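Local coordinates for extracellular protein containing a SCP domain (Bacillus anthracis, PDB 4IFA) that is of unknown function but is an extracellular SCP (CAP-family) domain protein, regarded as a vaccine candidate and probably connected with virulence, at residues A[170-174]-A[306-312]; A[224-228]-A[239-243]; A[288-294]-A[330-336]. All coordinates share one frame; numbering follows the deposited sequence.

Interaction 1. Residues A[170-174]-A[306-312]; sequences FDHFT and LNSEGHR
The amide oxygen OD1 of N307 is gripped twice by H172. The backbone N of H172 donates to N307 OD1 over 2.9 Å, and ring atom ND1 of H172 comes closer, 2.7 Å from N307 OD1, where it meets a lone pair in the carbonyl plane with ring and amide planes only 20° apart. N307 ND2 in turn gives a 3.0 Å bond to F170 O and another to Q303 O, so both ends of the amide are held, which should fix its rotation. The end of strand 164-171 and the Asx turn that D171 starts there hold the link between helices 298-306 and 309-315, joining the CAP-associated N-terminal region to the CAP domain. In that turn D171 divides its carboxylate: OD1 accepts the backbone N of F173 and of T174, while OD2 faces R312. The arginine, extended from CG to NE, reaches D171 OD2 with NH1 at 2.8 Å and with NH2 at 3.0 Å, end-on, the two flat groups nearly perpendicular. NH1 also donates to L306 O, at the end of helix 298-306, which probably helps keep the guanidinium in place. A flat aromatic suits this place because F173 can lay CD2 over a guanidinium face while its own faces meet E309 OE1 and, opposite, H172 CE1, 3.3 Å above the F173 ring plane.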
loop_
_atom_site.group_PDB
_atom_site.type_symbol
_atom_site.label_atom_id
_atom_site.label_comp_id
_atom_site.label_asym_id
_atom_site.label_seq_id
_atom_site.Cartn_x
_atom_site.Cartn_y
_atom_site.Cartn_z
ATOM N N PHE A 170 4.558 8.415 5.236
ATOM C CA PHE A 170 4.007 9.277 6.288
ATOM C C PHE A 170 2.573 9.714 5.973
ATOM O O PHE A 170 2.191 9.839 4.814
ATOM C CB PHE A 170 4.847 10.541 6.431
ATOM C CG PHE A 170 6.148 10.321 7.104
ATOM C CD1 PHE A 170 6.250 10.414 8.483
ATOM C CD2 PHE A 170 7.269 9.955 6.381
ATOM C CE1 PHE A 170 7.476 10.148 9.136
ATOM C CE2 PHE A 170 8.466 9.699 7.015
ATOM C CZ PHE A 170 8.565 9.784 8.382
ATOM N N ASP A 171 1.832 9.970 7.041
ATOM C CA ASP A 171 0.615 10.747 7.003
ATOM C C ASP A 171 1.086 12.170 7.284
ATOM O O ASP A 171 1.480 12.476 8.411
ATOM C CB ASP A 171 -0.317 10.245 8.108
ATOM C CG ASP A 171 -1.589 11.051 8.199
ATOM O OD1 ASP A 171 -1.577 12.270 7.894
ATOM O OD2 ASP A 171 -2.642 10.443 8.513
ATOM N N HIS A 172 1.126 13.015 6.261
ATOM C CA HIS A 172 1.683 14.380 6.443
ATOM C C HIS A 172 0.793 15.250 7.275
ATOM O O HIS A 172 1.230 16.328 7.726
ATOM C CB HIS A 172 2.019 15.093 5.127
ATOM C CG HIS A 172 0.874 15.817 4.499
ATOM N ND1 HIS A 172 -0.058 15.195 3.696
ATOM C CD2 HIS A 172 0.533 17.130 4.522
ATOM C CE1 HIS A 172 -0.936 16.088 3.273
ATOM N NE2 HIS A 172 -0.595 17.278 3.751
ATOM N N PHE A 173 -0.468 14.863 7.469
ATOM C CA PHE A 173 -1.379 15.700 8.303
ATOM C C PHE A 173 -1.067 15.488 9.784
ATOM O O PHE A 173 -1.163 16.429 10.570
ATOM C CB PHE A 173 -2.854 15.370 8.034
ATOM C CG PHE A 173 -3.297 15.682 6.627
ATOM C CD1 PHE A 173 -3.417 16.984 6.206
ATOM C CD2 PHE A 173 -3.660 14.666 5.754
ATOM C CE1 PHE A 173 -3.847 17.284 4.934
ATOM C CE2 PHE A 173 -4.096 14.963 4.471
ATOM C CZ PHE A 173 -4.190 16.252 4.065
ATOM N N THR A 174 -0.696 14.268 10.152
ATOM C CA THR A 174 -0.344 13.977 11.542
ATOM C C THR A 174 1.165 13.925 11.750
ATOM O O THR A 174 1.625 13.896 12.914
ATOM C CB THR A 174 -0.937 12.678 12.023
ATOM O OG1 THR A 174 -0.400 11.610 11.235
ATOM C CG2 THR A 174 -2.494 12.697 11.880
ATOM N N LEU A 306 -4.779 8.883 1.670
ATOM C CA LEU A 306 -4.581 9.310 3.078
ATOM C C LEU A 306 -4.061 10.725 3.147
ATOM O O LEU A 306 -4.421 11.502 4.051
ATOM C CB LEU A 306 -3.587 8.379 3.767
ATOM C CG LEU A 306 -3.338 8.567 5.260
ATOM C CD1 LEU A 306 -4.600 8.254 6.046
ATOM C CD2 LEU A 306 -2.137 7.729 5.724
ATOM N N ASN A 307 -3.213 11.090 2.181
ATOM C CA ASN A 307 -2.590 12.407 2.131
ATOM C C ASN A 307 -3.317 13.493 1.336
ATOM O O ASN A 307 -2.766 14.565 1.098
ATOM C CB ASN A 307 -1.153 12.257 1.642
ATOM C CG ASN A 307 -0.251 11.739 2.716
ATOM O OD1 ASN A 307 0.116 12.507 3.600
ATOM N ND2 ASN A 307 0.146 10.456 2.640
ATOM N N SER A 308 -4.591 13.246 1.064
ATOM C CA SER A 308 -5.447 14.226 0.337
ATOM C C SER A 308 -6.689 14.487 1.187
ATOM O O SER A 308 -7.413 13.534 1.495
ATOM C CB SER A 308 -5.841 13.624 -0.989
ATOM O OG SER A 308 -6.892 14.407 -1.595
ATOM N N GLU A 309 -6.991 15.744 1.516
ATOM C CA GLU A 309 -8.106 16.043 2.423
ATOM C C GLU A 309 -9.438 15.414 2.033
ATOM O O GLU A 309 -10.131 14.855 2.878
ATOM C CB GLU A 309 -8.323 17.554 2.605
ATOM C CG GLU A 309 -7.220 18.274 3.354
ATOM C CD GLU A 309 -7.272 18.111 4.893
ATOM O OE1 GLU A 309 -7.802 17.103 5.435
ATOM O OE2 GLU A 309 -6.706 19.015 5.574
ATOM N N GLY A 310 -9.813 15.536 0.762
ATOM C CA GLY A 310 -11.122 15.048 0.338
ATOM C C GLY A 310 -11.261 13.551 0.412
ATOM O O GLY A 310 -12.326 12.999 0.776
ATOM N N HIS A 311 -10.195 12.872 0.043
ATOM C CA HIS A 311 -10.210 11.418 0.055
ATOM C C HIS A 311 -10.151 10.878 1.483
ATOM O O HIS A 311 -10.762 9.868 1.851
ATOM C CB HIS A 311 -9.048 10.876 -0.770
ATOM C CG HIS A 311 -9.059 11.337 -2.192
ATOM N ND1 HIS A 311 -8.532 12.536 -2.603
ATOM C CD2 HIS A 311 -9.528 10.728 -3.306
ATOM C CE1 HIS A 311 -8.688 12.659 -3.911
ATOM N NE2 HIS A 311 -9.269 11.559 -4.367
ATOM N N ARG A 312 -9.332 11.540 2.298
ATOM C CA ARG A 312 -9.202 11.223 3.722
ATOM C C ARG A 312 -10.530 11.300 4.451
ATOM O O ARG A 312 -10.812 10.499 5.342
ATOM C CB ARG A 312 -8.166 12.168 4.350
ATOM C CG ARG A 312 -7.855 11.956 5.822
ATOM C CD ARG A 312 -6.985 13.130 6.279
ATOM N NE ARG A 312 -6.475 12.970 7.645
ATOM C CZ ARG A 312 -5.434 12.202 7.949
ATOM N NH1 ARG A 312 -4.803 11.488 7.014
ATOM N NH2 ARG A 312 -5.027 12.108 9.206
#

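Interaction 2. Residues A[224-228]-A[239-243]; sequences IFDLT and LLAWD
The ring of F225 carries W242 over one face: CB of W242 makes a CH-pi contact 4.2 Å from the F225 ring centroid, and the six-membered ring of the indole turns an edge to the phenyl. This is a T-shaped pair, its planes 84° apart. The indole edge leads with CE3, which comes within 3.6 Å of F225 CD1. L240 O and A241 C lie obliquely to the phenyl, L240 O 3.3 Å from F225 CZ; W242 N is 3.5 Å from F225 CE1. A long, flat side chain suits this place, because F225 must span from the helix to a backbone whose nearest CA, that of W242, is 7.6 Å from F225 CA; with CG trans to the backbone N (chi1 175°) the ring is carried out toward the strand. One turn later T228 adds a smaller apolar touch, CG2 to L240 CD1. Threonine serves well here: its methyl meets the leucine while T228 OG1 folds back and donates to I224 O, 2.8 Å away, so the hydroxyl's hydrogen is used within its own helix. I224 O thereby accepts from both N and OG1 of T228, which approach from opposite faces of its plane. The indole NH of W242 is directed elsewhere, to Q244 OE1. Here helix 210-234 packs on an edge strand of the alpha-beta-alpha sandwich of the CAP fold. Strand 241-242 is one of the two edge strands of the sheet, bonded through A241 to L323 of strand 322-328, and D243 caps the helix 244-260 that follows; L240 reaches F336 of strand 331-338, while helix 298-306 packs against T228 and L227 of helix 210-234.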
loop_
_atom_site.group_PDB
_atom_site.type_symbol
_atom_site.label_atom_id
_atom_site.label_comp_id
_atom_site.label_asym_id
_atom_site.label_seq_id
_atom_site.Cartn_x
_atom_site.Cartn_y
_atom_site.Cartn_z
ATOM N N ILE A 224 -5.789 -2.985 -0.419
ATOM C CA ILE A 224 -6.385 -1.698 -0.092
ATOM C C ILE A 224 -7.413 -1.881 1.019
ATOM O O ILE A 224 -7.521 -1.029 1.922
ATOM C CB ILE A 224 -7.009 -1.011 -1.345
ATOM C CG1 ILE A 224 -5.897 -0.503 -2.255
ATOM C CG2 ILE A 224 -7.966 0.143 -0.927
ATOM C CD1 ILE A 224 -6.390 -0.087 -3.675
ATOM N N PHE A 225 -8.264 -2.883 0.922
ATOM C CA PHE A 225 -9.250 -3.142 1.971
ATOM C C PHE A 225 -8.653 -3.306 3.363
ATOM O O PHE A 225 -9.006 -2.583 4.302
ATOM C CB PHE A 225 -10.132 -4.328 1.594
ATOM C CG PHE A 225 -11.076 -4.738 2.662
ATOM C CD1 PHE A 225 -12.275 -4.032 2.887
ATOM C CD2 PHE A 225 -10.799 -5.813 3.479
ATOM C CE1 PHE A 225 -13.150 -4.413 3.905
ATOM C CE2 PHE A 225 -11.682 -6.185 4.491
ATOM C CZ PHE A 225 -12.858 -5.487 4.692
ATOM N N ASP A 226 -7.722 -4.225 3.493
ATOM C CA ASP A 226 -7.109 -4.460 4.798
ATOM C C ASP A 226 -6.360 -3.229 5.313
ATOM O O ASP A 226 -6.427 -2.912 6.508
ATOM C CB ASP A 226 -6.132 -5.629 4.722
ATOM C CG ASP A 226 -6.796 -6.958 4.612
ATOM O OD1 ASP A 226 -7.935 -7.129 5.079
ATOM O OD2 ASP A 226 -6.150 -7.920 4.090
ATOM N N LEU A 227 -5.633 -2.537 4.432
ATOM C CA LEU A 227 -4.838 -1.404 4.859
ATOM C C LEU A 227 -5.746 -0.223 5.200
ATOM O O LEU A 227 -5.374 0.619 6.001
ATOM C CB LEU A 227 -3.789 -1.084 3.779
ATOM C CG LEU A 227 -2.748 -2.167 3.546
ATOM C CD1 LEU A 227 -1.925 -1.820 2.277
ATOM C CD2 LEU A 227 -1.854 -2.251 4.784
ATOM N N THR A 228 -6.938 -0.167 4.596
ATOM C CA THR A 228 -7.930 0.871 4.977
ATOM C C THR A 228 -8.386 0.562 6.412
ATOM O O THR A 228 -8.558 1.493 7.185
ATOM C CB THR A 228 -9.131 0.923 4.008
ATOM O OG1 THR A 228 -8.646 1.395 2.734
ATOM C CG2 THR A 228 -10.179 1.919 4.462
ATOM N N LEU A 239 -14.268 -0.848 12.075
ATOM C CA LEU A 239 -13.771 -1.399 10.847
ATOM C C LEU A 239 -14.899 -1.506 9.827
ATOM O O LEU A 239 -16.102 -1.534 10.172
ATOM C CB LEU A 239 -13.167 -2.773 11.080
ATOM C CG LEU A 239 -12.015 -2.847 12.106
ATOM C CD1 LEU A 239 -11.316 -4.198 11.968
ATOM C CD2 LEU A 239 -11.011 -1.690 11.932
ATOM N N LEU A 240 -14.508 -1.504 8.570
ATOM C CA LEU A 240 -15.443 -1.639 7.469
ATOM C C LEU A 240 -15.514 -3.101 7.025
ATOM O O LEU A 240 -14.507 -3.848 7.019
ATOM C CB LEU A 240 -14.979 -0.778 6.287
ATOM C CG LEU A 240 -14.854 0.717 6.537
ATOM C CD1 LEU A 240 -14.092 1.435 5.427
ATOM C CD2 LEU A 240 -16.210 1.365 6.775
ATOM N N ALA A 241 -16.723 -3.536 6.706
ATOM C CA ALA A 241 -16.989 -4.880 6.183
ATOM C C ALA A 241 -16.893 -4.892 4.688
ATOM O O ALA A 241 -17.375 -4.001 4.044
ATOM C CB ALA A 241 -18.413 -5.345 6.593
ATOM N N TRP A 242 -16.287 -5.935 4.116
ATOM C CA TRP A 242 -16.193 -6.094 2.680
ATOM C C TRP A 242 -17.557 -6.325 2.082
ATOM O O TRP A 242 -18.361 -7.126 2.614
ATOM C CB TRP A 242 -15.322 -7.326 2.352
ATOM C CG TRP A 242 -15.174 -7.638 0.878
ATOM C CD1 TRP A 242 -15.842 -8.613 0.180
ATOM C CD2 TRP A 242 -14.373 -6.937 -0.092
ATOM N NE1 TRP A 242 -15.470 -8.592 -1.142
ATOM C CE2 TRP A 242 -14.561 -7.589 -1.339
ATOM C CE3 TRP A 242 -13.479 -5.867 -0.029
ATOM C CZ2 TRP A 242 -13.907 -7.175 -2.499
ATOM C CZ3 TRP A 242 -12.801 -5.489 -1.160
ATOM C CH2 TRP A 242 -13.036 -6.110 -2.385
ATOM N N ASP A 243 -17.832 -5.626 0.975
ATOM C CA ASP A 243 -19.084 -5.860 0.274
ATOM C C ASP A 243 -18.780 -6.200 -1.177
ATOM O O ASP A 243 -18.331 -5.344 -1.967
ATOM C CB ASP A 243 -20.027 -4.670 0.341
ATOM C CG ASP A 243 -21.407 -5.034 -0.165
ATOM O OD1 ASP A 243 -22.131 -5.830 0.520
ATOM O OD2 ASP A 243 -21.782 -4.617 -1.271
#

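Interaction 3. Residues A[288-294]-A[330-336]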
loop_
_atom_site.group_PDB
_atom_site.type_symbol
_atom_site.label_atom_id
_atom_site.label_comp_id
_atom_site.label_asym_id
_atom_site.label_seq_id
_atom_site.Cartn_x
_atom_site.Cartn_y
_atom_site.Cartn_z
ATOM N N GLY A 288 -19.870 6.847 -0.641
ATOM C CA GLY A 288 -18.737 7.731 -0.957
ATOM C C GLY A 288 -17.756 7.009 -1.853
ATOM O O GLY A 288 -17.754 5.795 -1.920
ATOM N N GLU A 289 -16.919 7.774 -2.552
ATOM C CA GLU A 289 -15.956 7.186 -3.482
ATOM C C GLU A 289 -14.610 7.875 -3.462
ATOM O O GLU A 289 -14.557 9.092 -3.457
ATOM C CB GLU A 289 -16.494 7.281 -4.905
ATOM C CG GLU A 289 -15.531 6.878 -6.030
ATOM C CD GLU A 289 -16.263 6.820 -7.356
ATOM O OE1 GLU A 289 -16.407 7.885 -8.013
ATOM O OE2 GLU A 289 -16.711 5.717 -7.703
ATOM N N ASN A 290 -13.542 7.064 -3.504
ATOM C CA ASN A 290 -12.208 7.569 -3.769
ATOM C C ASN A 290 -11.717 6.893 -5.054
ATOM O O ASN A 290 -11.826 5.688 -5.191
ATOM C CB ASN A 290 -11.198 7.250 -2.649
ATOM C CG ASN A 290 -11.417 8.055 -1.412
ATOM O OD1 ASN A 290 -11.991 9.143 -1.454
ATOM N ND2 ASN A 290 -10.894 7.560 -0.271
ATOM N N ILE A 291 -11.126 7.683 -5.941
ATOM C CA ILE A 291 -10.538 7.203 -7.186
ATOM C C ILE A 291 -9.071 7.624 -7.279
ATOM O O ILE A 291 -8.654 8.650 -6.740
ATOM C CB ILE A 291 -11.336 7.650 -8.472
ATOM C CG1 ILE A 291 -11.628 9.140 -8.444
ATOM C CG2 ILE A 291 -12.627 6.818 -8.595
ATOM C CD1 ILE A 291 -12.297 9.656 -9.761
ATOM N N ALA A 292 -8.276 6.765 -7.929
ATOM C CA ALA A 292 -6.858 7.011 -8.169
ATOM C C ALA A 292 -6.437 6.352 -9.457
ATOM O O ALA A 292 -6.992 5.336 -9.861
ATOM C CB ALA A 292 -6.024 6.403 -7.038
ATOM N N ALA A 293 -5.451 6.941 -10.110
ATOM C CA ALA A 293 -4.901 6.362 -11.327
ATOM C C ALA A 293 -3.387 6.535 -11.413
ATOM O O ALA A 293 -2.836 7.579 -11.103
ATOM C CB ALA A 293 -5.540 6.996 -12.581
ATOM N N GLN A 294 -2.746 5.468 -11.879
ATOM C CA GLN A 294 -1.319 5.430 -12.229
ATOM C C GLN A 294 -0.322 5.149 -11.123
ATOM O O GLN A 294 0.854 4.915 -11.397
ATOM C CB GLN A 294 -0.872 6.633 -13.085
ATOM C CG GLN A 294 -1.763 6.856 -14.334
ATOM C CD GLN A 294 -1.880 5.610 -15.202
ATOM O OE1 GLN A 294 -0.942 4.814 -15.287
ATOM N NE2 GLN A 294 -3.005 5.468 -15.898
ATOM N N LYS A 330 -4.058 0.081 -13.551
ATOM C CA LYS A 330 -3.674 1.020 -12.495
ATOM C C LYS A 330 -4.729 2.064 -12.200
ATOM O O LYS A 330 -4.405 3.193 -11.891
ATOM C CB LYS A 330 -2.277 1.632 -12.775
ATOM C CG LYS A 330 -1.175 0.541 -12.778
ATOM C CD LYS A 330 0.189 1.153 -12.921
ATOM C CE LYS A 330 1.249 0.078 -12.987
ATOM N NZ LYS A 330 2.570 0.648 -13.404
ATOM N N PHE A 331 -6.014 1.662 -12.282
ATOM C CA PHE A 331 -7.138 2.494 -11.884
ATOM C C PHE A 331 -7.715 1.810 -10.650
ATOM O O PHE A 331 -8.068 0.628 -10.693
ATOM C CB PHE A 331 -8.177 2.629 -13.030
ATOM C CG PHE A 331 -7.746 3.555 -14.127
ATOM C CD1 PHE A 331 -8.258 4.852 -14.218
ATOM C CD2 PHE A 331 -6.741 3.172 -15.003
ATOM C CE1 PHE A 331 -7.797 5.707 -15.182
ATOM C CE2 PHE A 331 -6.301 4.034 -15.990
ATOM C CZ PHE A 331 -6.829 5.297 -16.038
ATOM N N TYR A 332 -7.802 2.576 -9.575
ATOM C CA TYR A 332 -8.200 2.097 -8.260
ATOM C C TYR A 332 -9.384 2.865 -7.742
ATOM O O TYR A 332 -9.383 4.106 -7.732
ATOM C CB TYR A 332 -7.040 2.341 -7.259
ATOM C CG TYR A 332 -5.666 1.866 -7.722
ATOM C CD1 TYR A 332 -5.182 0.603 -7.370
ATOM C CD2 TYR A 332 -4.842 2.685 -8.469
ATOM C CE1 TYR A 332 -3.945 0.169 -7.751
ATOM C CE2 TYR A 332 -3.575 2.234 -8.876
ATOM C CZ TYR A 332 -3.131 0.989 -8.510
ATOM O OH TYR A 332 -1.891 0.537 -8.912
ATOM N N THR A 333 -10.446 2.137 -7.354
ATOM C CA THR A 333 -11.657 2.753 -6.845
ATOM C C THR A 333 -12.112 2.124 -5.541
ATOM O O THR A 333 -12.269 0.913 -5.457
ATOM C CB THR A 333 -12.815 2.592 -7.874
ATOM O OG1 THR A 333 -12.472 3.245 -9.105
ATOM C CG2 THR A 333 -14.132 3.177 -7.393
ATOM N N GLN A 334 -12.334 2.974 -4.542
ATOM C CA GLN A 334 -13.008 2.583 -3.303
ATOM C C GLN A 334 -14.430 3.086 -3.371
ATOM O O GLN A 334 -14.649 4.286 -3.617
ATOM C CB GLN A 334 -12.363 3.236 -2.079
ATOM C CG GLN A 334 -11.001 2.718 -1.695
ATOM C CD GLN A 334 -10.397 3.476 -0.522
ATOM O OE1 GLN A 334 -10.440 4.709 -0.468
ATOM N NE2 GLN A 334 -9.838 2.738 0.455
ATOM N N ASN A 335 -15.391 2.205 -3.077
ATOM C CA ASN A 335 -16.780 2.604 -2.888
ATOM C C ASN A 335 -17.166 2.219 -1.457
ATOM O O ASN A 335 -17.187 1.048 -1.063
ATOM C CB ASN A 335 -17.734 2.024 -3.934
ATOM C CG ASN A 335 -17.637 2.706 -5.290
ATOM O OD1 ASN A 335 -16.914 3.735 -5.488
ATOM N ND2 ASN A 335 -18.348 2.141 -6.250
ATOM N N PHE A 336 -17.457 3.245 -0.659
ATOM C CA PHE A 336 -17.834 3.114 0.735
ATOM C C PHE A 336 -19.351 3.168 0.808
ATOM O O PHE A 336 -19.988 3.952 0.095
ATOM C CB PHE A 336 -17.294 4.311 1.558
ATOM C CG PHE A 336 -15.798 4.443 1.609
ATOM C CD1 PHE A 336 -15.102 3.914 2.680
ATOM C CD2 PHE A 336 -15.105 5.115 0.616
ATOM C CE1 PHE A 336 -13.733 4.036 2.754
ATOM C CE2 PHE A 336 -13.726 5.218 0.661
ATOM C CZ PHE A 336 -13.050 4.679 1.745
HETATM O O HOH W 1 2.921 3.249 -12.162
#
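N290 stands beside Q334, and its side chain meets that glutamine almost from its root. N290 CB lies 3.4 Å from Q334 OE1; with CG anti to the carbonyl carbon (chi1 -72°) the side chain runs alongside that of Q334, N290 CG 3.6 Å from Q334 OE1. At the tip N290 ND2 donates to Q334 OE1 over 2.9 Å, arriving nearly in line with the C=O bond. F336 CE2 lies beside ND2 as well, with the phenyl edge facing it. Beneath these side chains runs a regular antiparallel pairing of strands 286-293 and 331-338, in which G288, N290 and A292 form hydrogen-bonded pairs with F336, Q334 and Y332. The sequence G288-E289-N290 matches the Gly-Glu-Asn signature of CAP proteins. On the other face of the sheet, E289 OE1 accepts a hydrogen bond from H265 ND1 and OE2 forms a salt bridge with R276, and A293 sets its CB over the F331 ring, 4.0 Å from the centroid. Small alanines suit a strand that lies close to large aromatic neighbours. Buried at the sheet face, the amide of N290 is met by Q334 and by H311 and N314 of helix 309-315, a network of directional bonds between formally neutral groups.

Interaction 3 is the most buried of the three and belongs to the core sheet of the CAP domain, held by repeated backbone bonds with a buried amide pair. Interaction 2 reaches the same sheet from its edge, where aromatic and methyl contacts replace hydrogen bonds between the segments; L240 and F336 join the two. Interaction 1 is partly buried and lies between two regions of the chain, so ionic and polar side-chain bonds dominate it. Interaction 1 also touches interaction 3, because H311 faces N290 and I291, whereas interactions 1 and 2 keep their nearest atoms about 8 Å apart. Helix 309-315 thus serves both the contact between the two family regions and the core contact.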